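Local coordinates for phage-related conserved hypothetical protein, BB2244 (Bordetella bronchiseptica, PDB 2BDV) that is of unknown function but belongs to the SRAP family, whose characterised members form covalent links with abasic sites in DNA, and therefore probably acts in DNA-damage handling, at residues I90-I95 with A134-A139; I72-E77 with W84-M89; G157-H162 with F200-V205; D100-W105 with R164-L169. All coordinates share one frame; numbering follows the deposited sequence.

Contact 1 of 4, residues I90-I95 with A134-A139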
# COMPACT_ATOMS: atom_id res chain seq x y z
N ILE A 90 2.81 -7.43 12.25
CA ILE A 90 2.04 -6.36 12.85
C ILE A 90 2.81 -5.69 13.99
O ILE A 90 2.57 -4.53 14.32
CB ILE A 90 0.69 -6.87 13.36
CG1 ILE A 90 -0.14 -5.70 13.88
CG2 ILE A 90 0.89 -7.95 14.43
CD1 ILE A 90 -0.38 -4.63 12.82
N GLY A 91 3.75 -6.42 14.58
CA GLY A 91 4.52 -5.87 15.68
C GLY A 91 5.78 -5.13 15.26
O GLY A 91 6.03 -4.01 15.71
N THR A 92 6.56 -5.74 14.36
CA THR A 92 7.84 -5.17 13.93
C THR A 92 8.03 -4.87 12.44
O THR A 92 9.10 -4.43 12.03
CB THR A 92 8.98 -6.10 14.38
OG1 THR A 92 8.88 -7.36 13.68
CG2 THR A 92 8.85 -6.39 15.86
N GLY A 93 7.01 -5.12 11.63
CA GLY A 93 7.15 -4.85 10.21
C GLY A 93 6.25 -3.76 9.65
O GLY A 93 6.04 -3.70 8.44
N ARG A 94 5.73 -2.89 10.51
CA ARG A 94 4.84 -1.81 10.08
C ARG A 94 5.53 -0.71 9.28
O ARG A 94 6.49 -0.09 9.74
CB ARG A 94 4.12 -1.18 11.29
CG ARG A 94 3.28 -2.16 12.12
CD ARG A 94 2.43 -1.41 13.16
NE ARG A 94 3.26 -0.65 14.10
CZ ARG A 94 3.66 -1.10 15.29
NH1 ARG A 94 3.31 -2.32 15.70
NH2 ARG A 94 4.42 -0.34 16.05
N ILE A 95 5.04 -0.48 8.07
CA ILE A 95 5.60 0.55 7.19
C ILE A 95 4.48 1.34 6.53
O ILE A 95 3.30 0.99 6.63
CB ILE A 95 6.46 -0.07 6.07
CG1 ILE A 95 5.57 -0.79 5.06
CG2 ILE A 95 7.47 -1.05 6.66
CD1 ILE A 95 6.23 -1.07 3.70
N ALA A 134 8.20 -7.82 5.51
CA ALA A 134 8.98 -8.85 6.17
C ALA A 134 10.46 -8.52 5.99
O ALA A 134 11.32 -9.33 6.31
CB ALA A 134 8.66 -10.21 5.57
N TRP A 135 10.77 -7.36 5.45
CA TRP A 135 12.17 -7.04 5.30
C TRP A 135 12.70 -6.52 6.63
O TRP A 135 11.97 -5.93 7.42
CB TRP A 135 12.39 -5.98 4.21
CG TRP A 135 13.83 -5.61 4.07
CD1 TRP A 135 14.78 -6.24 3.33
CD2 TRP A 135 14.49 -4.51 4.72
NE1 TRP A 135 15.99 -5.60 3.46
CE2 TRP A 135 15.84 -4.54 4.31
CE3 TRP A 135 14.07 -3.51 5.60
CZ2 TRP A 135 16.77 -3.60 4.76
CZ3 TRP A 135 14.99 -2.58 6.05
CH2 TRP A 135 16.33 -2.63 5.62
N ARG A 136 13.98 -6.79 6.90
CA ARG A 136 14.63 -6.34 8.12
C ARG A 136 16.10 -6.09 7.76
O ARG A 136 16.58 -6.62 6.76
CB ARG A 136 14.54 -7.41 9.21
CG ARG A 136 13.12 -7.76 9.64
CD ARG A 136 12.45 -6.68 10.49
NE ARG A 136 11.14 -7.15 10.93
CZ ARG A 136 10.03 -7.12 10.19
NH1 ARG A 136 10.06 -6.62 8.96
NH2 ARG A 136 8.91 -7.63 10.68
N ARG A 137 16.79 -5.30 8.56
CA ARG A 137 18.20 -4.96 8.31
C ARG A 137 19.07 -6.18 8.02
O ARG A 137 19.05 -7.16 8.76
CB ARG A 137 18.78 -4.19 9.51
CG ARG A 137 20.06 -3.39 9.21
CD ARG A 137 21.33 -4.24 9.29
NE ARG A 137 21.69 -4.59 10.67
CZ ARG A 137 22.70 -5.39 11.01
NH1 ARG A 137 22.94 -5.64 12.29
NH2 ARG A 137 23.47 -5.95 10.07
N GLY A 138 19.83 -6.11 6.93
CA GLY A 138 20.70 -7.21 6.56
C GLY A 138 20.04 -8.24 5.66
O GLY A 138 20.72 -9.10 5.09
N ALA A 139 18.73 -8.14 5.51
CA ALA A 139 17.97 -9.07 4.68
C ALA A 139 17.99 -8.65 3.21
O ALA A 139 18.09 -7.47 2.89
CB ALA A 139 16.52 -9.15 5.16

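Contact 2 of 4, residues I72-E77 with W84-M89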
# COMPACT_ATOMS: atom_id res chain seq x y z
N ILE A 72 -0.10 -9.41 -2.10
CA ILE A 72 0.10 -7.98 -2.36
C ILE A 72 -0.72 -7.09 -1.44
O ILE A 72 -0.39 -5.92 -1.25
CB ILE A 72 -0.26 -7.62 -3.81
CG1 ILE A 72 -1.74 -7.94 -4.06
CG2 ILE A 72 0.62 -8.40 -4.77
CD1 ILE A 72 -2.24 -7.50 -5.43
N ASN A 73 -1.79 -7.64 -0.89
CA ASN A 73 -2.66 -6.91 0.02
C ASN A 73 -2.80 -7.71 1.31
O ASN A 73 -2.76 -8.94 1.29
CB ASN A 73 -4.06 -6.71 -0.58
CG ASN A 73 -4.04 -5.93 -1.89
OD1 ASN A 73 -3.27 -4.98 -2.05
ND2 ASN A 73 -4.91 -6.31 -2.82
N ALA A 74 -2.96 -7.01 2.43
CA ALA A 74 -3.11 -7.66 3.72
C ALA A 74 -4.51 -7.35 4.28
O ALA A 74 -4.78 -6.23 4.69
CB ALA A 74 -2.04 -7.19 4.69
N LYS A 75 -5.38 -8.36 4.26
CA LYS A 75 -6.75 -8.21 4.74
C LYS A 75 -6.83 -7.67 6.17
O LYS A 75 -6.36 -8.29 7.12
CB LYS A 75 -7.51 -9.54 4.64
CG LYS A 75 -8.99 -9.47 5.03
CD LYS A 75 -9.66 -10.82 4.90
CE LYS A 75 -9.85 -11.22 3.45
NZ LYS A 75 -10.97 -10.47 2.82
N LEU A 76 -7.45 -6.50 6.29
CA LEU A 76 -7.62 -5.82 7.55
C LEU A 76 -8.11 -6.75 8.66
O LEU A 76 -7.58 -6.75 9.77
CB LEU A 76 -8.59 -4.65 7.36
CG LEU A 76 -8.93 -3.78 8.57
CD1 LEU A 76 -9.86 -4.56 9.48
CD2 LEU A 76 -7.66 -3.36 9.30
N GLU A 77 -9.12 -7.55 8.36
CA GLU A 77 -9.66 -8.44 9.37
C GLU A 77 -8.71 -9.54 9.83
O GLU A 77 -8.71 -9.91 11.00
CB GLU A 77 -10.96 -9.07 8.88
CG GLU A 77 -11.68 -9.80 9.97
CD GLU A 77 -13.10 -10.09 9.60
OE1 GLU A 77 -13.32 -10.84 8.63
OE2 GLU A 77 -14.00 -9.55 10.29
N TRP A 84 -2.50 -15.48 10.40
CA TRP A 84 -1.34 -15.70 9.55
C TRP A 84 -1.54 -14.97 8.22
O TRP A 84 -2.65 -14.93 7.69
CB TRP A 84 -1.19 -17.22 9.28
CG TRP A 84 0.11 -17.62 8.59
CD1 TRP A 84 1.34 -17.76 9.16
CD2 TRP A 84 0.29 -17.91 7.19
NE1 TRP A 84 2.27 -18.12 8.21
CE2 TRP A 84 1.65 -18.22 6.99
CE3 TRP A 84 -0.57 -17.94 6.08
CZ2 TRP A 84 2.17 -18.55 5.74
CZ3 TRP A 84 -0.05 -18.27 4.83
CH2 TRP A 84 1.31 -18.57 4.67
N PRO A 85 -0.47 -14.38 7.67
CA PRO A 85 0.87 -14.39 8.27
C PRO A 85 1.19 -13.03 8.88
O PRO A 85 2.26 -12.83 9.45
CB PRO A 85 1.75 -14.71 7.09
CG PRO A 85 1.12 -13.88 6.03
CD PRO A 85 -0.37 -14.14 6.22
N TRP A 86 0.26 -12.10 8.73
CA TRP A 86 0.45 -10.75 9.22
C TRP A 86 0.71 -10.66 10.73
O TRP A 86 1.30 -9.69 11.19
CB TRP A 86 -0.77 -9.91 8.83
CG TRP A 86 -1.16 -10.15 7.40
CD1 TRP A 86 -2.38 -10.55 6.94
CD2 TRP A 86 -0.30 -10.08 6.26
NE1 TRP A 86 -2.34 -10.73 5.58
CE2 TRP A 86 -1.08 -10.45 5.13
CE3 TRP A 86 1.04 -9.74 6.07
CZ2 TRP A 86 -0.55 -10.48 3.83
CZ3 TRP A 86 1.57 -9.77 4.78
CH2 TRP A 86 0.77 -10.15 3.68
N LYS A 87 0.29 -11.66 11.49
CA LYS A 87 0.51 -11.64 12.94
C LYS A 87 2.00 -11.60 13.25
O LYS A 87 2.40 -11.29 14.37
CB LYS A 87 -0.12 -12.86 13.61
CG LYS A 87 0.46 -14.20 13.16
CD LYS A 87 -0.29 -15.38 13.78
CE LYS A 87 0.01 -16.68 13.03
NZ LYS A 87 -0.63 -17.88 13.65
N LEU A 88 2.81 -11.92 12.25
CA LEU A 88 4.26 -11.94 12.41
C LEU A 88 4.93 -10.61 12.07
O LEU A 88 6.12 -10.43 12.31
CB LEU A 88 4.83 -13.04 11.51
CG LEU A 88 4.19 -14.43 11.68
CD1 LEU A 88 4.63 -15.34 10.54
CD2 LEU A 88 4.57 -15.03 13.03
N MSE A 89 4.17 -9.69 11.49
CA MSE A 89 4.72 -8.41 11.10
C MSE A 89 4.01 -7.21 11.72
O MSE A 89 4.55 -6.11 11.73
CB MSE A 89 4.65 -8.28 9.58
CG MSE A 89 5.54 -9.26 8.84
SE MSE A 89 5.02 -9.45 6.98
CE MSE A 89 4.05 -11.12 7.14
O HOH W 1 -4.71 -10.98 3.76

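Contact 3 of 4, residues G157-H162 with F200-V205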
# COMPACT_ATOMS: atom_id res chain seq x y z
N GLY A 157 -13.39 -2.30 -3.38
CA GLY A 157 -12.64 -1.22 -3.99
C GLY A 157 -13.42 0.08 -3.91
O GLY A 157 -14.59 0.09 -3.51
N MET A 158 -12.78 1.18 -4.28
CA MET A 158 -13.43 2.49 -4.27
C MET A 158 -14.40 2.55 -5.44
O MET A 158 -15.46 3.18 -5.35
CB MET A 158 -12.37 3.60 -4.38
CG MET A 158 -12.86 5.01 -4.08
SD MET A 158 -13.45 5.24 -2.38
CE MET A 158 -11.91 5.13 -1.50
N VAL A 159 -14.05 1.88 -6.54
CA VAL A 159 -14.89 1.85 -7.74
C VAL A 159 -15.31 0.43 -8.10
O VAL A 159 -16.46 0.19 -8.46
CB VAL A 159 -14.14 2.46 -8.95
CG1 VAL A 159 -15.04 2.49 -10.16
CG2 VAL A 159 -13.66 3.87 -8.61
N ASP A 160 -14.36 -0.51 -8.01
CA ASP A 160 -14.59 -1.92 -8.31
C ASP A 160 -14.91 -2.68 -7.03
O ASP A 160 -14.05 -2.86 -6.18
CB ASP A 160 -13.36 -2.53 -8.99
CG ASP A 160 -13.43 -4.05 -9.07
OD1 ASP A 160 -14.54 -4.60 -9.20
OD2 ASP A 160 -12.37 -4.70 -9.01
N VAL A 161 -16.16 -3.13 -6.91
CA VAL A 161 -16.60 -3.84 -5.72
C VAL A 161 -15.85 -5.15 -5.47
O VAL A 161 -15.94 -5.72 -4.39
CB VAL A 161 -18.12 -4.13 -5.79
CG1 VAL A 161 -18.88 -2.83 -5.93
CG2 VAL A 161 -18.43 -5.05 -6.96
N HIS A 162 -15.11 -5.63 -6.46
CA HIS A 162 -14.35 -6.86 -6.31
C HIS A 162 -12.90 -6.60 -5.92
O HIS A 162 -12.12 -7.54 -5.72
CB HIS A 162 -14.39 -7.67 -7.62
CG HIS A 162 -15.71 -8.32 -7.88
ND1 HIS A 162 -16.92 -7.72 -7.59
CD2 HIS A 162 -16.02 -9.51 -8.45
CE1 HIS A 162 -17.91 -8.51 -7.97
NE2 HIS A 162 -17.39 -9.61 -8.49
N PHE A 200 -11.82 11.15 -1.41
CA PHE A 200 -11.25 10.81 -2.71
C PHE A 200 -12.18 11.11 -3.88
O PHE A 200 -13.40 11.12 -3.75
CB PHE A 200 -10.91 9.32 -2.77
CG PHE A 200 -10.17 8.80 -1.57
CD1 PHE A 200 -10.85 8.13 -0.56
CD2 PHE A 200 -8.80 8.98 -1.46
CE1 PHE A 200 -10.16 7.65 0.56
CE2 PHE A 200 -8.11 8.51 -0.36
CZ PHE A 200 -8.79 7.84 0.66
N SER A 201 -11.58 11.35 -5.04
CA SER A 201 -12.31 11.58 -6.27
C SER A 201 -11.62 10.65 -7.26
O SER A 201 -10.52 10.17 -6.99
CB SER A 201 -12.20 13.05 -6.72
OG SER A 201 -10.87 13.41 -7.00
N TRP A 202 -12.24 10.38 -8.41
CA TRP A 202 -11.63 9.49 -9.39
C TRP A 202 -12.16 9.71 -10.78
O TRP A 202 -13.23 10.28 -10.96
CB TRP A 202 -11.84 8.03 -8.98
CG TRP A 202 -13.27 7.68 -8.74
CD1 TRP A 202 -14.20 7.33 -9.68
CD2 TRP A 202 -13.95 7.69 -7.49
NE1 TRP A 202 -15.42 7.12 -9.08
CE2 TRP A 202 -15.30 7.34 -7.73
CE3 TRP A 202 -13.56 7.97 -6.17
CZ2 TRP A 202 -16.25 7.25 -6.71
CZ3 TRP A 202 -14.50 7.88 -5.15
CH2 TRP A 202 -15.83 7.53 -5.43
N TYR A 203 -11.41 9.26 -11.78
CA TYR A 203 -11.83 9.40 -13.16
C TYR A 203 -11.33 8.22 -13.99
O TYR A 203 -10.38 7.53 -13.60
CB TYR A 203 -11.33 10.72 -13.76
CG TYR A 203 -9.83 10.95 -13.64
CD1 TYR A 203 -9.29 11.63 -12.55
CD2 TYR A 203 -8.97 10.45 -14.61
CE1 TYR A 203 -7.91 11.81 -12.43
CE2 TYR A 203 -7.59 10.62 -14.49
CZ TYR A 203 -7.07 11.29 -13.41
OH TYR A 203 -5.70 11.45 -13.30
N PRO A 204 -11.97 7.95 -15.14
CA PRO A 204 -11.53 6.83 -15.97
C PRO A 204 -10.28 7.23 -16.74
O PRO A 204 -10.24 8.31 -17.34
CB PRO A 204 -12.73 6.59 -16.88
CG PRO A 204 -13.25 7.98 -17.10
CD PRO A 204 -13.16 8.60 -15.72
N VAL A 205 -9.25 6.39 -16.70
CA VAL A 205 -8.03 6.69 -17.43
C VAL A 205 -8.27 6.27 -18.87
O VAL A 205 -8.75 5.17 -19.13
CB VAL A 205 -6.81 5.94 -16.84
CG1 VAL A 205 -7.13 4.49 -16.69
CG2 VAL A 205 -5.60 6.13 -17.74

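Contact 4 of 4, residues D100-W105 with R164-L169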
# COMPACT_ATOMS: atom_id res chain seq x y z
N ASP A 100 0.11 8.94 -4.64
CA ASP A 100 -0.72 10.05 -5.07
C ASP A 100 -2.11 9.50 -5.39
O ASP A 100 -3.10 10.24 -5.42
CB ASP A 100 -0.06 10.71 -6.28
CG ASP A 100 1.27 11.36 -5.93
OD1 ASP A 100 1.25 12.52 -5.47
OD2 ASP A 100 2.32 10.71 -6.06
N GLY A 101 -2.17 8.19 -5.61
CA GLY A 101 -3.42 7.52 -5.92
C GLY A 101 -3.22 6.06 -6.32
O GLY A 101 -2.09 5.55 -6.29
N TRP A 102 -4.29 5.37 -6.69
CA TRP A 102 -4.19 3.97 -7.09
C TRP A 102 -5.20 3.66 -8.19
O TRP A 102 -6.08 4.48 -8.49
CB TRP A 102 -4.39 3.04 -5.87
CG TRP A 102 -5.80 2.98 -5.32
CD1 TRP A 102 -6.75 2.05 -5.61
CD2 TRP A 102 -6.41 3.91 -4.40
NE1 TRP A 102 -7.92 2.34 -4.94
CE2 TRP A 102 -7.74 3.47 -4.19
CE3 TRP A 102 -5.97 5.07 -3.75
CZ2 TRP A 102 -8.63 4.15 -3.35
CZ3 TRP A 102 -6.85 5.74 -2.91
CH2 TRP A 102 -8.17 5.28 -2.72
N TYR A 103 -5.08 2.48 -8.79
CA TYR A 103 -5.99 2.11 -9.86
C TYR A 103 -6.85 0.90 -9.54
O TYR A 103 -6.42 -0.02 -8.85
CB TYR A 103 -5.23 1.81 -11.14
CG TYR A 103 -4.27 2.89 -11.59
CD1 TYR A 103 -2.99 2.99 -11.04
CD2 TYR A 103 -4.64 3.79 -12.58
CE1 TYR A 103 -2.10 3.95 -11.48
CE2 TYR A 103 -3.75 4.76 -13.03
CZ TYR A 103 -2.48 4.83 -12.47
OH TYR A 103 -1.61 5.79 -12.93
N GLU A 104 -8.08 0.92 -10.05
CA GLU A 104 -9.03 -0.18 -9.92
C GLU A 104 -9.70 -0.32 -11.28
O GLU A 104 -10.02 0.67 -11.93
CB GLU A 104 -10.09 0.11 -8.86
CG GLU A 104 -9.57 0.25 -7.44
CD GLU A 104 -10.66 0.59 -6.46
OE1 GLU A 104 -10.35 0.89 -5.29
OE2 GLU A 104 -11.84 0.55 -6.86
N TRP A 105 -9.91 -1.56 -11.72
CA TRP A 105 -10.55 -1.82 -13.00
C TRP A 105 -12.02 -2.18 -12.81
O TRP A 105 -12.37 -3.06 -12.02
CB TRP A 105 -9.82 -2.95 -13.72
CG TRP A 105 -8.48 -2.53 -14.28
CD1 TRP A 105 -8.17 -2.32 -15.60
CD2 TRP A 105 -7.29 -2.25 -13.54
NE1 TRP A 105 -6.85 -1.93 -15.72
CE2 TRP A 105 -6.29 -1.88 -14.47
CE3 TRP A 105 -6.97 -2.28 -12.17
CZ2 TRP A 105 -4.99 -1.54 -14.08
CZ3 TRP A 105 -5.67 -1.94 -11.78
CH2 TRP A 105 -4.70 -1.58 -12.74
N ARG A 164 -9.92 -4.33 -3.48
CA ARG A 164 -9.71 -4.07 -2.07
C ARG A 164 -9.07 -2.70 -1.89
O ARG A 164 -7.90 -2.51 -2.22
CB ARG A 164 -8.81 -5.16 -1.50
CG ARG A 164 -9.40 -6.57 -1.64
CD ARG A 164 -8.33 -7.64 -1.60
NE ARG A 164 -7.72 -7.83 -2.91
CZ ARG A 164 -8.31 -8.45 -3.93
NH1 ARG A 164 -7.69 -8.57 -5.10
NH2 ARG A 164 -9.52 -8.97 -3.78
N ARG A 165 -9.83 -1.74 -1.37
CA ARG A 165 -9.28 -0.41 -1.19
C ARG A 165 -8.20 -0.39 -0.12
O ARG A 165 -8.30 -1.07 0.90
CB ARG A 165 -10.39 0.58 -0.82
CG ARG A 165 -10.87 0.48 0.61
CD ARG A 165 -12.02 1.43 0.84
NE ARG A 165 -13.18 1.09 0.01
CZ ARG A 165 -14.32 1.76 0.02
NH1 ARG A 165 -15.32 1.37 -0.76
NH2 ARG A 165 -14.47 2.82 0.80
N PRO A 166 -7.14 0.39 -0.36
CA PRO A 166 -6.02 0.50 0.59
C PRO A 166 -6.36 1.40 1.77
O PRO A 166 -6.99 2.44 1.61
CB PRO A 166 -4.91 1.08 -0.27
CG PRO A 166 -5.66 2.01 -1.18
CD PRO A 166 -6.85 1.14 -1.59
N VAL A 167 -5.94 0.99 2.96
CA VAL A 167 -6.21 1.78 4.16
C VAL A 167 -5.26 2.97 4.22
O VAL A 167 -4.07 2.81 4.47
CB VAL A 167 -6.04 0.92 5.43
CG1 VAL A 167 -6.28 1.77 6.67
CG2 VAL A 167 -7.01 -0.25 5.39
N ALA A 168 -5.79 4.16 3.97
CA ALA A 168 -4.98 5.37 4.02
C ALA A 168 -5.14 5.98 5.41
O ALA A 168 -6.25 6.07 5.93
CB ALA A 168 -5.42 6.36 2.95
N LEU A 169 -4.03 6.41 5.99
CA LEU A 169 -4.05 6.99 7.32
C LEU A 169 -3.71 8.48 7.37
O LEU A 169 -2.97 8.99 6.54
CB LEU A 169 -3.05 6.25 8.21
CG LEU A 169 -3.15 4.73 8.41
CD1 LEU A 169 -1.87 4.27 9.08
CD2 LEU A 169 -4.37 4.36 9.24

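Contact 1 of 4, residues I90-I95 with A134-A139
Arg136 reaches Thr92 through a bend at its second torsion (chi2 -73°), which swings the guanidinium over the backbone of Thr92 and Gly93, while Thr92 holds OG1 between its own backbone N and carbonyl carbon (chi1 66°), ready to meet it. The setting is the edge of the mixed sheet: residues 90-95 lead into strand 94-99, and residues 134-139 leave the adjacent antiparallel strand 126-133. A backbone bond between Gly93 and Ser133 ties these ends together. Arg136 NH2 donates to Thr92 OG1 over 3.0 Å, a bond bent to 138° at the hydrogen and tilted from the guanidinium plane. Thr92 O lies over the centre of one guanidinium face, 3.4 Å from Arg136 CZ; the two side chains themselves cross at about a right angle. Glycine suits position 93 because Arg136 NH2 sits where a side chain would begin; Arg136 NH1, 3.6 Å from Gly93 CA, also donates to Ser133 O. Arg94 turns to the far side, where its NH1 grips Ile90 O at 2.7 Å and its NE reaches Trp177 O. Beyond Arg136 the loop makes a type II beta turn to Ala139, with Gly138 at the third position, where a positive phi suits glycine. The turn's backbone bond, Ala139 N to Arg136 O, is 2.9 Å long, and Trp135 NE1 donates to Ala139 O, also at 2.9 Å.

Contact 2 of 4, residues I72-E77 with W84-M89
A single water joins Lys75 to Trp86, accepting from the backbone N of Lys75 at 2.8 Å and from Trp86 NE1 at 3.0 Å. It sits at the edge of the indole, in its plane, so the ring nitrogen is satisfied while both faces are left to apolar neighbours. The two segments frame a strand-to-helix junction: strand 73-75, at the edge of the mixed sheet, runs straight into helix 76-80 with Lys75 as its N-cap residue, and the chain then returns through a short 3-10 turn at residues 86-88. Trp86 points its ring back at the strand. Its CG stands anti to the carbonyl carbon (chi1 -45°), and this brings a face of the five-membered ring against Ala74 CB. That methyl makes a CH-pi contact, 3.6 Å from the centroid of the ring and 19° off its normal, with CE2 of Trp86 the nearest ring atom at 3.4 Å from Ala74 CB. Alanine fits because its small methyl lets the flat indole lie close to the strand. On the opposite face lies Pro85 CD, placed toward the rim and following a cis peptide bond. Ile79 and Ala148 also touch the indole. Lys75 turns its long chain away to a salt bridge with Asp153. The turn is closed by Met89 N donating to Trp86 O at 2.9 Å. The chemistry thus divides the indole between apolar contact on its faces and one water-mediated bond at its edge, which together fix how the ring is rotated.

Contact 3 of 4, residues G157-H162 with F200-V205
Val159 and Met158 pack from a loop against Trp202 and Phe200, at the outer strand, 201-204, of the four-stranded antiparallel sheet. The first interaction is CH-pi: Val159 CG2 stands over the face of the Trp202 indole, 3.6 Å from the centroid of the five-membered ring and only 9° off its normal. Trp202 presents this face because its CG lies between the backbone N and carbonyl carbon (chi1 54°), and a branched valine can offer one methyl squarely to it. The second kind is Met-aromatic. Met158 SD lies obliquely to both rings, 4.9 Å from the centroid of the Trp202 six-membered ring and 5.4 Å from that of Phe200. Its chain, bent at both the second and third torsions, crosses each aromatic side chain at about a right angle; flexible methionine is well fitted to fill such a corner. Plain apolar contact completes the patch, with Met158 CG 3.5 Å from Trp202 CZ3 and Met158 CE 3.3 Å from Phe200 CD1. No hydrogen bond joins the segments, so this surface contact rests on shape and dispersion. Strand 201-204 itself is held by backbone bonds to strand 116-123. The loop is held by Glu104, whose carboxylate accepts from Met158 N, Val159 N and Asp160 N, and by an Asx turn of its own: Asp160 OD1, met from well above the carboxylate plane, accepts from His162 N at 3.0 Å.

Contact 4 of 4, residues D100-W105 with R164-L169
Pro166 lays the CD and CG end of its ring over one face of the Trp102 indole, the two side chains coming from opposite directions. Trp102 belongs to strand 101-107, an inner strand of the four-stranded antiparallel sheet, and residues 164-169 form an extended loop that passes along the face of the sheet carrying Trp102, near the centre of the chain. Pro166 CD makes the CH-pi contact, 3.8 Å from the centroid of the five-membered ring and 18° off the normal; CE2 of Trp102 is the nearest ring atom to CD, at 3.6 Å, and CG lies 3.8 Å from Trp102 CD2. Proline suits the place, since its compact, rigid ring offers polarised C-H groups, CD beside the nitrogen above all, to the pi face. Outside this first shell, Glu104 fixes the indole from its edge: Trp102 NE1 donates to Glu104 OE1 at 2.9 Å, almost straight at 173° and in the ring plane, meeting OE1 on its anti side, somewhat out of the carboxylate plane. Two residues along the strand, Glu104 faces the same way as Trp102, so the bond holds the ring's rotation. Both carboxylate oxygens also accept backbone N-H groups of residues 158-160. Phe200 meets Trp102 edge-to-face, and Phe129 and Ile149 pack on Pro166. Arg165 sends its guanidinium to Gly156 O and Gly157 O; its base comes near Glu104, Arg165 CA at 4.4 Å and CB at 4.5 Å from Glu104 OE1.

Contacts 3 and 4 are neighbours, their centres about 9 Å apart, and Glu104 couples them: Met158 N lies 2.6 Å from Glu104 OE1, and Val159 N 2.6 Å from Glu104 OE2, both probable hydrogen bonds. Contacts 1 and 2, with centres about 13 Å apart, both reach the mixed sheet and meet where the selenium of Met89, a selenomethionine in this crystal, lies 3.9 Å from Ala134 N. Contact 2 touches contact 4 through Asn73 and Arg164. Asn73 also packs on Cys2, the residue after the initiator Met, which in characterised SRAP proteins links to abasic DNA; contact 2 thus probably borders the active site. Contacts 1 and 3 lie on opposite sides of the chain's centre.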